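Local coordinates for lipase (Pelosinus fermentans, PDB 5AH0), which hydrolyses ester bonds as a lipase and also breaks down the polyester poly(butylene adipate-co-terephthalate), at residues A[260-265]-A[350-355]. Numbering follows the deposited sequence.
Sequences FSYSTC and PLLDTI
Leu352 pairs with Ser263 and Cys265 through both of its backbone polar groups. Its N donates to Ser263 O over 2.7 Å, nearly in line with that carbonyl, and its O receives Cys265 N over a longer 3.3 Å, the donor tilted 27° from the carbonyl plane. The CA of Thr264, between these two bonds, adds a CA-H...O contact to the same Leu352 O. This is short parallel pairing, Thr264 beside Leu352 and Cys265 beside Asp353, and it closes where a type II turn from Leu352 to Ile355 brings Thr354 N to Cys265 O in a weak bond.

The close packing is on the face that carries Thr264 and Leu352. With CG anti to the carbonyl carbon (chi1 -55°), Leu352 sets its CD1 against both Tyr262 CB, 3.9 Å away, and Thr264 CG2, at 4.0 Å. The same methyl, Thr264 CG2, also touches Ile355 CG2 at 3.9 Å, and the side chains of Thr264 and Ile355 cross at about a right angle. The hydroxyl of Thr264 is bonded to Asp315, which helps fix the rotation that offers the methyl to these partners.

The face with Cys265 and Asp353 is looser and nearer solvent. There Leu351, itself exposed, lays CD1 against Ser263 CB at 3.8 Å, while Asp353 OD1 lies 3.7 Å from Cys265 CB and also takes a weak bond from Thr354 N.

Strand 352-353 carries on, along strand 258-265, the parallel pairing that strand 346-348 makes with its earlier part, in the central sheet expected of an alpha/beta hydrolase. Strand 153-159 pairs with 258-265 as well, and Tyr262 meets Trp372 of helix 370-380 edge-to-face.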
ATOM      1  N   PHE A 260      11.867   0.098   8.445  1.00 55.81           N
ATOM      2  CA  PHE A 260      11.286  -0.829   9.411  1.00 54.22           C
ATOM      3  C   PHE A 260      10.173  -1.645   8.759  1.00 53.78           C
ATOM      4  O   PHE A 260       9.264  -1.088   8.137  1.00 52.94           O
ATOM      5  CB  PHE A 260      10.737  -0.077  10.623  1.00 52.85           C
ATOM      6  CG  PHE A 260      11.764   0.726  11.354  1.00 57.72           C
ATOM      7  CD1 PHE A 260      12.553   0.142  12.331  1.00 58.75           C
ATOM      8  CD2 PHE A 260      11.948   2.066  11.065  1.00 58.69           C
ATOM      9  CE1 PHE A 260      13.501   0.882  13.013  1.00 57.59           C
ATOM     10  CE2 PHE A 260      12.896   2.810  11.738  1.00 60.34           C
ATOM     11  CZ  PHE A 260      13.676   2.214  12.714  1.00 60.27           C
ATOM     12  N   SER A 261      10.229  -2.962   8.941  1.00 52.12           N
ATOM     13  CA  SER A 261       9.212  -3.854   8.398  1.00 49.92           C
ATOM     14  C   SER A 261       8.612  -4.736   9.488  1.00 50.18           C
ATOM     15  O   SER A 261       9.330  -5.402  10.236  1.00 52.07           O
ATOM     16  CB  SER A 261       9.797  -4.730   7.302  1.00 52.34           C
ATOM     17  OG  SER A 261      10.655  -5.699   7.868  1.00 54.41           O
ATOM     18  N   TYR A 262       7.288  -4.726   9.576  1.00 45.16           N
ATOM     19  CA  TYR A 262       6.572  -5.569  10.509  1.00 42.44           C
ATOM     20  C   TYR A 262       5.937  -6.726   9.762  1.00 46.49           C
ATOM     21  O   TYR A 262       5.386  -6.532   8.684  1.00 48.20           O
ATOM     22  CB  TYR A 262       5.509  -4.760  11.251  1.00 43.21           C
ATOM     23  CG  TYR A 262       6.079  -3.796  12.261  1.00 43.73           C
ATOM     24  CD1 TYR A 262       6.445  -2.511  11.895  1.00 43.08           C
ATOM     25  CD2 TYR A 262       6.260  -4.180  13.585  1.00 45.37           C
ATOM     26  CE1 TYR A 262       6.975  -1.627  12.816  1.00 47.81           C
ATOM     27  CE2 TYR A 262       6.792  -3.304  14.516  1.00 49.76           C
ATOM     28  CZ  TYR A 262       7.146  -2.031  14.129  1.00 51.33           C
ATOM     29  OH  TYR A 262       7.671  -1.163  15.057  1.00 54.95           O
ATOM     30  N   SER A 263       6.023  -7.931  10.325  1.00 47.45           N
ATOM     31  CA  SER A 263       5.447  -9.110   9.684  1.00 42.50           C
ATOM     32  C   SER A 263       4.253  -9.642  10.451  1.00 45.04           C
ATOM     33  O   SER A 263       4.245  -9.649  11.685  1.00 50.93           O
ATOM     34  CB  SER A 263       6.496 -10.205   9.539  1.00 42.86           C
ATOM     35  OG  SER A 263       7.378  -9.901   8.473  1.00 48.96           O
ATOM     36  N   THR A 264       3.240 -10.083   9.712  1.00 42.43           N
ATOM     37  CA  THR A 264       2.006 -10.601  10.301  1.00 41.68           C
ATOM     38  C   THR A 264       1.782 -12.055   9.957  1.00 43.94           C
ATOM     39  O   THR A 264       2.222 -12.539   8.920  1.00 45.03           O
ATOM     40  CB  THR A 264       0.783  -9.827   9.822  1.00 43.01           C
ATOM     41  OG1 THR A 264       0.791  -9.808   8.384  1.00 47.37           O
ATOM     42  CG2 THR A 264       0.818  -8.396  10.358  1.00 41.80           C
ATOM     43  N   CYS A 265       1.067 -12.744  10.829  1.00 43.99           N
ATOM     44  CA  CYS A 265       0.769 -14.147  10.626  1.00 45.45           C
ATOM     45  C   CYS A 265      -0.467 -14.468  11.430  1.00 45.56           C
ATOM     46  O   CYS A 265      -0.604 -13.984  12.550  1.00 47.18           O
ATOM     47  CB  CYS A 265       1.937 -15.044  11.057  1.00 46.84           C
ATOM     48  SG  CYS A 265       1.714 -16.775  10.533  1.00 54.28           S
ATOM     49  N   PRO A 350      10.147  -7.879  15.366  1.00 60.32           N
ATOM     50  CA  PRO A 350       9.584  -9.133  15.878  1.00 58.19           C
ATOM     51  C   PRO A 350       8.200  -9.408  15.298  1.00 59.14           C
ATOM     52  O   PRO A 350       7.405  -8.473  15.149  1.00 58.20           O
ATOM     53  CB  PRO A 350       9.496  -8.888  17.384  1.00 59.42           C
ATOM     54  CG  PRO A 350      10.570  -7.910  17.662  1.00 61.52           C
ATOM     55  CD  PRO A 350      10.652  -7.019  16.454  1.00 60.60           C
ATOM     56  N   LEU A 351       7.913 -10.679  15.026  1.00 58.39           N
ATOM     57  CA  LEU A 351       6.704 -11.087  14.320  1.00 52.27           C
ATOM     58  C   LEU A 351       5.421 -10.715  15.049  1.00 51.28           C
ATOM     59  O   LEU A 351       5.265 -11.008  16.231  1.00 56.45           O
ATOM     60  CB  LEU A 351       6.738 -12.597  14.083  1.00 51.89           C
ATOM     61  CG  LEU A 351       5.519 -13.237  13.402  1.00 53.58           C
ATOM     62  CD1 LEU A 351       5.546 -13.051  11.883  1.00 53.57           C
ATOM     63  CD2 LEU A 351       5.400 -14.718  13.770  1.00 48.78           C
ATOM     64  N   LEU A 352       4.507 -10.059  14.342  1.00 47.86           N
ATOM     65  CA  LEU A 352       3.173  -9.805  14.865  1.00 47.27           C
ATOM     66  C   LEU A 352       2.333 -11.056  14.666  1.00 51.09           C
ATOM     67  O   LEU A 352       1.666 -11.203  13.648  1.00 53.10           O
ATOM     68  CB  LEU A 352       2.518  -8.625  14.158  1.00 46.34           C
ATOM     69  CG  LEU A 352       3.296  -7.312  14.147  1.00 49.31           C
ATOM     70  CD1 LEU A 352       2.596  -6.284  13.255  1.00 45.40           C
ATOM     71  CD2 LEU A 352       3.467  -6.791  15.551  1.00 48.92           C
ATOM     72  N   ASP A 353       2.379 -11.962  15.629  1.00 53.36           N
ATOM     73  CA  ASP A 353       1.692 -13.239  15.504  1.00 54.01           C
ATOM     74  C   ASP A 353       0.234 -13.176  15.962  1.00 47.53           C
ATOM     75  O   ASP A 353      -0.074 -12.527  16.958  1.00 45.22           O
ATOM     76  CB  ASP A 353       2.452 -14.293  16.300  1.00 65.73           C
ATOM     77  CG  ASP A 353       2.195 -15.696  15.806  1.00 77.14           C
ATOM     78  OD1 ASP A 353       1.696 -15.859  14.662  1.00 82.22           O
ATOM     79  OD2 ASP A 353       2.514 -16.639  16.564  1.00 80.26           O
ATOM     80  N   THR A 354      -0.634 -13.889  15.242  1.00 45.92           N
ATOM     81  CA  THR A 354      -2.098 -13.877  15.415  1.00 45.64           C
ATOM     82  C   THR A 354      -2.721 -12.530  15.080  1.00 44.23           C
ATOM     83  O   THR A 354      -3.837 -12.227  15.525  1.00 42.33           O
ATOM     84  CB  THR A 354      -2.546 -14.216  16.832  1.00 49.95           C
ATOM     85  OG1 THR A 354      -2.368 -13.051  17.648  1.00 59.19           O
ATOM     86  CG2 THR A 354      -1.764 -15.428  17.399  1.00 42.96           C
ATOM     87  N   ILE A 355      -1.986 -11.727  14.320  1.00 41.49           N
ATOM     88  CA  ILE A 355      -2.492 -10.483  13.764  1.00 40.61           C
ATOM     89  C   ILE A 355      -2.860 -10.719  12.294  1.00 39.60           C
ATOM     90  O   ILE A 355      -1.978 -11.019  11.487  1.00 39.18           O
ATOM     91  CB  ILE A 355      -1.429  -9.375  13.871  1.00 46.78           C
ATOM     92  CG1 ILE A 355      -1.057  -9.133  15.344  1.00 47.55           C
ATOM     93  CG2 ILE A 355      -1.882  -8.063  13.147  1.00 35.67           C
ATOM     94  CD1 ILE A 355      -2.125  -8.417  16.117  1.00 45.25           C
TER